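Local atomic coordinates of telomerase reverse transcriptase (Candida albicans SC5314, PDB entry 6ZDQ), a protein that probably elongates telomeres by reverse transcription, adding simple sequence repeats to chromosome ends from a template within its RNA component. Residues Ser307-Arg318 against Val546-Ile557. Residues are numbered along the deposited sequence; the frame is centred on the assembly and turned at random.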
ATOM      1  N   SER A 307       6.950  -9.765  -7.990  1.00112.90           N
ATOM      2  CA  SER A 307       6.305 -11.070  -8.084  1.00123.02           C
ATOM      3  C   SER A 307       6.106 -11.494  -9.534  1.00123.51           C
ATOM      4  O   SER A 307       6.057 -12.694  -9.827  1.00117.31           O
ATOM      5  CB  SER A 307       4.966 -11.049  -7.346  1.00103.92           C
ATOM      6  OG  SER A 307       4.321 -12.309  -7.424  1.00109.93           O
ATOM      7  N   SER A 308       5.987 -10.529 -10.449  1.00123.03           N
ATOM      8  CA  SER A 308       5.820 -10.859 -11.861  1.00134.00           C
ATOM      9  C   SER A 308       7.067 -11.526 -12.424  1.00114.77           C
ATOM     10  O   SER A 308       6.969 -12.461 -13.228  1.00116.52           O
ATOM     11  CB  SER A 308       5.480  -9.599 -12.656  1.00128.60           C
ATOM     12  OG  SER A 308       5.408  -9.875 -14.044  1.00135.34           O
ATOM     13  N   ASP A 309       8.250 -11.057 -12.019  1.00104.05           N
ATOM     14  CA  ASP A 309       9.491 -11.657 -12.497  1.00106.48           C
ATOM     15  C   ASP A 309       9.625 -13.108 -12.054  1.00104.09           C
ATOM     16  O   ASP A 309      10.209 -13.922 -12.777  1.00112.14           O
ATOM     17  CB  ASP A 309      10.691 -10.844 -12.015  1.00106.95           C
ATOM     18  CG  ASP A 309      10.706  -9.438 -12.576  1.00122.90           C
ATOM     19  OD1 ASP A 309       9.756  -9.076 -13.303  1.00131.89           O
ATOM     20  OD2 ASP A 309      11.668  -8.695 -12.291  1.00133.28           O
ATOM     21  N   VAL A 310       9.101 -13.449 -10.874  1.00101.37           N
ATOM     22  CA  VAL A 310       9.175 -14.830 -10.399  1.00111.74           C
ATOM     23  C   VAL A 310       8.414 -15.753 -11.340  1.00110.81           C
ATOM     24  O   VAL A 310       8.907 -16.820 -11.725  1.00109.07           O
ATOM     25  CB  VAL A 310       8.639 -14.939  -8.960  1.00105.40           C
ATOM     26  CG1 VAL A 310       8.781 -16.368  -8.455  1.00102.83           C
ATOM     27  CG2 VAL A 310       9.359 -13.969  -8.042  1.00100.64           C
ATOM     28  N   ALA A 311       7.198 -15.357 -11.722  1.00105.59           N
ATOM     29  CA  ALA A 311       6.401 -16.185 -12.620  1.00119.22           C
ATOM     30  C   ALA A 311       7.074 -16.332 -13.978  1.00112.58           C
ATOM     31  O   ALA A 311       7.050 -17.414 -14.577  1.00109.01           O
ATOM     32  CB  ALA A 311       5.000 -15.594 -12.773  1.00123.59           C
ATOM     33  N   GLU A 312       7.684 -15.255 -14.480  1.00121.02           N
ATOM     34  CA  GLU A 312       8.363 -15.328 -15.769  1.00103.94           C
ATOM     35  C   GLU A 312       9.603 -16.210 -15.692  1.00112.27           C
ATOM     36  O   GLU A 312       9.898 -16.957 -16.632  1.00109.99           O
ATOM     37  CB  GLU A 312       8.727 -13.924 -16.250  1.00103.05           C
ATOM     38  CG  GLU A 312       8.615 -13.741 -17.756  1.00134.93           C
ATOM     39  CD  GLU A 312       7.184 -13.854 -18.250  1.00152.86           C
ATOM     40  OE1 GLU A 312       6.282 -13.282 -17.600  1.00128.98           O
ATOM     41  OE2 GLU A 312       6.960 -14.520 -19.283  1.00160.66           O
ATOM     42  N   LYS A 313      10.344 -16.139 -14.582  1.00107.07           N
ATOM     43  CA  LYS A 313      11.505 -17.008 -14.410  1.00104.52           C
ATOM     44  C   LYS A 313      11.099 -18.478 -14.414  1.00110.71           C
ATOM     45  O   LYS A 313      11.802 -19.322 -14.981  1.00107.11           O
ATOM     46  CB  LYS A 313      12.238 -16.660 -13.114  1.00103.82           C
ATOM     47  CG  LYS A 313      13.004 -15.346 -13.148  1.00102.71           C
ATOM     48  CD  LYS A 313      14.264 -15.452 -13.989  1.00110.22           C
ATOM     49  CE  LYS A 313      15.059 -14.156 -13.952  1.00140.82           C
ATOM     50  NZ  LYS A 313      16.291 -14.233 -14.787  1.00132.92           N
ATOM     51  N   ILE A 314       9.972 -18.803 -13.776  1.00118.04           N
ATOM     52  CA  ILE A 314       9.485 -20.179 -13.783  1.00107.90           C
ATOM     53  C   ILE A 314       9.010 -20.570 -15.177  1.00110.26           C
ATOM     54  O   ILE A 314       9.200 -21.710 -15.616  1.00120.49           O
ATOM     55  CB  ILE A 314       8.375 -20.356 -12.729  1.00111.80           C
ATOM     56  CG1 ILE A 314       8.904 -20.009 -11.336  1.00107.20           C
ATOM     57  CG2 ILE A 314       7.832 -21.778 -12.750  1.00114.63           C
ATOM     58  CD1 ILE A 314       7.868 -20.137 -10.243  1.00107.34           C
ATOM     59  N   SER A 315       8.385 -19.633 -15.896  1.00108.16           N
ATOM     60  CA  SER A 315       7.948 -19.921 -17.258  1.00109.16           C
ATOM     61  C   SER A 315       9.131 -20.134 -18.194  1.00133.66           C
ATOM     62  O   SER A 315       9.041 -20.937 -19.131  1.00130.77           O
ATOM     63  CB  SER A 315       7.055 -18.792 -17.774  1.00115.53           C
ATOM     64  OG  SER A 315       5.871 -18.688 -17.003  1.00118.89           O
ATOM     65  N   ASP A 316      10.240 -19.426 -17.966  1.00125.80           N
ATOM     66  CA  ASP A 316      11.435 -19.650 -18.772  1.00109.01           C
ATOM     67  C   ASP A 316      12.039 -21.018 -18.491  1.00110.45           C
ATOM     68  O   ASP A 316      12.509 -21.699 -19.410  1.00127.17           O
ATOM     69  CB  ASP A 316      12.461 -18.547 -18.510  1.00117.87           C
ATOM     70  CG  ASP A 316      11.946 -17.172 -18.880  1.00111.40           C
ATOM     71  OD1 ASP A 316      10.801 -17.079 -19.372  1.00106.79           O
ATOM     72  OD2 ASP A 316      12.685 -16.186 -18.676  1.00106.57           O
ATOM     73  N   TYR A 317      12.037 -21.439 -17.224  1.00123.67           N
ATOM     74  CA  TYR A 317      12.582 -22.747 -16.878  1.00125.79           C
ATOM     75  C   TYR A 317      11.708 -23.872 -17.422  1.00113.86           C
ATOM     76  O   TYR A 317      12.224 -24.911 -17.850  1.00115.58           O
ATOM     77  CB  TYR A 317      12.737 -22.867 -15.364  1.00111.75           C
ATOM     78  CG  TYR A 317      13.642 -23.998 -14.935  1.00113.37           C
ATOM     79  CD1 TYR A 317      14.978 -24.022 -15.310  1.00119.12           C
ATOM     80  CD2 TYR A 317      13.165 -25.033 -14.145  1.00114.76           C
ATOM     81  CE1 TYR A 317      15.811 -25.052 -14.918  1.00128.88           C
ATOM     82  CE2 TYR A 317      13.991 -26.067 -13.748  1.00116.48           C
ATOM     83  CZ  TYR A 317      15.312 -26.071 -14.136  1.00116.80           C
ATOM     84  OH  TYR A 317      16.137 -27.099 -13.743  1.00118.72           O
ATOM     85  N   ARG A 318      10.386 -23.690 -17.393  1.00125.19           N
ATOM     86  CA  ARG A 318       9.487 -24.677 -17.984  1.00127.72           C
ATOM     87  C   ARG A 318       9.789 -24.876 -19.465  1.00134.08           C
ATOM     88  O   ARG A 318       9.872 -26.012 -19.947  1.00136.72           O
ATOM     89  CB  ARG A 318       8.033 -24.250 -17.786  1.00134.86           C
ATOM     90  CG  ARG A 318       7.025 -25.316 -18.186  1.00150.58           C
ATOM     91  CD  ARG A 318       5.618 -24.753 -18.315  1.00161.15           C
ATOM     92  NE  ARG A 318       5.476 -23.894 -19.488  1.00147.49           N
ATOM     93  CZ  ARG A 318       5.419 -22.567 -19.443  1.00152.61           C
ATOM     94  NH1 ARG A 318       5.487 -21.938 -18.278  1.00154.07           N
ATOM     95  NH2 ARG A 318       5.288 -21.869 -20.564  1.00144.15           N
ATOM     96  N   VAL A 546       5.075 -17.234  -3.874  1.00104.61           N
ATOM     97  CA  VAL A 546       4.703 -15.852  -3.585  1.00112.06           C
ATOM     98  C   VAL A 546       3.468 -15.514  -4.403  1.00107.86           C
ATOM     99  O   VAL A 546       3.561 -15.253  -5.610  1.00118.32           O
ATOM    100  CB  VAL A 546       5.824 -14.844  -3.903  1.00115.53           C
ATOM    101  CG1 VAL A 546       5.331 -13.425  -3.643  1.00110.46           C
ATOM    102  CG2 VAL A 546       7.073 -15.130  -3.089  1.00129.91           C
ATOM    103  N   GLY A 547       2.304 -15.520  -3.753  1.00122.02           N
ATOM    104  CA  GLY A 547       1.057 -15.125  -4.378  1.00114.78           C
ATOM    105  C   GLY A 547       0.705 -15.898  -5.631  1.00132.76           C
ATOM    106  O   GLY A 547      -0.247 -15.542  -6.332  1.00121.93           O
ATOM    107  N   LEU A 548       1.466 -16.950  -5.928  1.00135.79           N
ATOM    108  CA  LEU A 548       1.304 -17.740  -7.139  1.00138.29           C
ATOM    109  C   LEU A 548       1.140 -19.204  -6.763  1.00128.96           C
ATOM    110  O   LEU A 548       1.779 -19.684  -5.823  1.00118.74           O
ATOM    111  CB  LEU A 548       2.512 -17.576  -8.080  1.00123.21           C
ATOM    112  CG  LEU A 548       2.814 -16.175  -8.617  1.00121.27           C
ATOM    113  CD1 LEU A 548       4.184 -16.143  -9.278  1.00 99.43           C
ATOM    114  CD2 LEU A 548       1.738 -15.730  -9.593  1.00126.77           C
ATOM    115  N   GLU A 549       0.297 -19.913  -7.507  1.00128.74           N
ATOM    116  CA  GLU A 549       0.031 -21.330  -7.273  1.00138.17           C
ATOM    117  C   GLU A 549       0.691 -22.116  -8.404  1.00132.58           C
ATOM    118  O   GLU A 549       0.079 -22.376  -9.441  1.00131.94           O
ATOM    119  CB  GLU A 549      -1.470 -21.603  -7.190  1.00154.59           C
ATOM    120  CG  GLU A 549      -1.833 -23.043  -6.861  1.00147.44           C
ATOM    121  CD  GLU A 549      -3.283 -23.193  -6.445  1.00134.91           C
ATOM    122  OE1 GLU A 549      -3.818 -22.258  -5.812  1.00150.41           O
ATOM    123  OE2 GLU A 549      -3.890 -24.241  -6.755  1.00116.10           O
ATOM    124  N   VAL A 550       1.949 -22.490  -8.194  1.00127.02           N
ATOM    125  CA  VAL A 550       2.720 -23.204  -9.206  1.00136.51           C
ATOM    126  C   VAL A 550       2.410 -24.692  -9.098  1.00127.20           C
ATOM    127  O   VAL A 550       2.696 -25.323  -8.075  1.00132.51           O
ATOM    128  CB  VAL A 550       4.223 -22.940  -9.045  1.00136.84           C
ATOM    129  CG1 VAL A 550       5.001 -23.594 -10.178  1.00139.59           C
ATOM    130  CG2 VAL A 550       4.501 -21.444  -8.990  1.00118.98           C
ATOM    131  N   ASN A 551       1.826 -25.253 -10.154  1.00133.80           N
ATOM    132  CA  ASN A 551       1.467 -26.663 -10.163  1.00142.06           C
ATOM    133  C   ASN A 551       2.702 -27.523 -10.402  1.00125.96           C
ATOM    134  O   ASN A 551       3.427 -27.329 -11.383  1.00135.00           O
ATOM    135  CB  ASN A 551       0.412 -26.939 -11.234  1.00139.78           C
ATOM    136  CG  ASN A 551      -0.926 -26.302 -10.910  1.00162.54           C
ATOM    137  OD1 ASN A 551      -1.399 -25.421 -11.631  1.00166.02           O
ATOM    138  ND2 ASN A 551      -1.545 -26.746  -9.822  1.00124.86           N
ATOM    139  N   THR A 552       2.938 -28.470  -9.499  1.00156.34           N
ATOM    140  CA  THR A 552       4.093 -29.349  -9.599  1.00142.17           C
ATOM    141  C   THR A 552       3.944 -30.306 -10.780  1.00133.19           C
ATOM    142  O   THR A 552       2.832 -30.632 -11.209  1.00139.53           O
ATOM    143  CB  THR A 552       4.269 -30.137  -8.298  1.00163.08           C
ATOM    144  OG1 THR A 552       4.067 -29.262  -7.180  1.00157.43           O
ATOM    145  CG2 THR A 552       5.665 -30.735  -8.204  1.00145.91           C
ATOM    146  N   THR A 553       5.087 -30.743 -11.313  1.00121.37           N
ATOM    147  CA  THR A 553       5.258 -31.729 -12.380  1.00152.94           C
ATOM    148  C   THR A 553       4.819 -31.224 -13.751  1.00152.81           C
ATOM    149  O   THR A 553       4.958 -31.961 -14.736  1.00135.16           O
ATOM    150  CB  THR A 553       4.528 -33.052 -12.091  1.00160.47           C
ATOM    151  OG1 THR A 553       3.113 -32.833 -12.075  1.00150.22           O
ATOM    152  CG2 THR A 553       4.966 -33.623 -10.747  1.00141.04           C
ATOM    153  N   ASP A 554       4.288 -30.005 -13.855  1.00151.44           N
ATOM    154  CA  ASP A 554       4.069 -29.363 -15.144  1.00154.47           C
ATOM    155  C   ASP A 554       4.477 -27.896 -15.170  1.00155.62           C
ATOM    156  O   ASP A 554       4.549 -27.316 -16.260  1.00149.15           O
ATOM    157  CB  ASP A 554       2.600 -29.486 -15.575  1.00139.27           C
ATOM    158  CG  ASP A 554       1.661 -28.712 -14.677  1.00143.29           C
ATOM    159  OD1 ASP A 554       1.979 -28.545 -13.482  1.00165.18           O
ATOM    160  OD2 ASP A 554       0.599 -28.275 -15.168  1.00143.24           O
ATOM    161  N   LEU A 555       4.728 -27.279 -14.012  1.00135.99           N
ATOM    162  CA  LEU A 555       5.157 -25.883 -13.907  1.00123.60           C
ATOM    163  C   LEU A 555       4.147 -24.919 -14.526  1.00145.92           C
ATOM    164  O   LEU A 555       4.520 -23.862 -15.042  1.00144.78           O
ATOM    165  CB  LEU A 555       6.542 -25.677 -14.524  1.00127.06           C
ATOM    166  CG  LEU A 555       7.697 -26.380 -13.809  1.00122.19           C
ATOM    167  CD1 LEU A 555       9.024 -26.011 -14.451  1.00112.81           C
ATOM    168  CD2 LEU A 555       7.700 -26.042 -12.325  1.00111.22           C
ATOM    169  N   SER A 556       2.865 -25.271 -14.480  1.00150.27           N
ATOM    170  CA  SER A 556       1.802 -24.356 -14.872  1.00128.21           C
ATOM    171  C   SER A 556       1.411 -23.516 -13.665  1.00130.48           C
ATOM    172  O   SER A 556       1.194 -24.052 -12.574  1.00144.89           O
ATOM    173  CB  SER A 556       0.589 -25.120 -15.403  1.00132.20           C
ATOM    174  OG  SER A 556       0.943 -25.952 -16.495  1.00146.94           O
ATOM    175  N   ILE A 557       1.319 -22.206 -13.860  1.00132.19           N
ATOM    176  CA  ILE A 557       1.062 -21.283 -12.765  1.00147.75           C
ATOM    177  C   ILE A 557      -0.328 -20.683 -12.924  1.00145.44           C
ATOM    178  O   ILE A 557      -0.865 -20.572 -14.032  1.00146.98           O
ATOM    179  CB  ILE A 557       2.139 -20.178 -12.686  1.00144.22           C
ATOM    180  CG1 ILE A 557       2.060 -19.248 -13.899  1.00137.83           C
ATOM    181  CG2 ILE A 557       3.528 -20.793 -12.579  1.00112.63           C
ATOM    182  CD1 ILE A 557       1.390 -17.922 -13.608  1.00128.54           C
TER
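Ile314, Arg318 and Leu555 join helix 307-325 to the face of the small antiparallel sheet 542-544/548-551/556-559, an alpha-on-beta packing. The helix segment runs nearly parallel to strand 548-551, with 10° between their directions and 10.5 Å between their axes. Ile314 and Val550 meet tip to tip, CD1 of Ile314 lying 3.8 Å from CG2 of Val550. The other branch of Ile314, CG2, faces Leu555 and Ile557. One turn earlier, CB of Ala311 sits 3.6 Å from CD1 of Leu548.

The side chains of Arg318 and Leu555 lie alongside one another but point opposite ways, with CG of Arg318 3.7 Å from CB of Leu555. Leu555 belongs to the hairpin turn between strands 548-551 and 556-559, and CD1 of its side chain also approaches the Tyr317 ring obliquely. Ile314 also touches Leu498, and Tyr317 touches Val500, both of strand 496-501 in the neighbouring four-stranded sheet.

The Arg318 chain bends at chi3 (71°), turning its guanidinium back along the helix so that Ser315 OG lies at its edge, in plane. Ser315 OG in turn donates to Ala311 O at 3.0 Å, approaching from the opposite face of the carbonyl plane to Ser315 N.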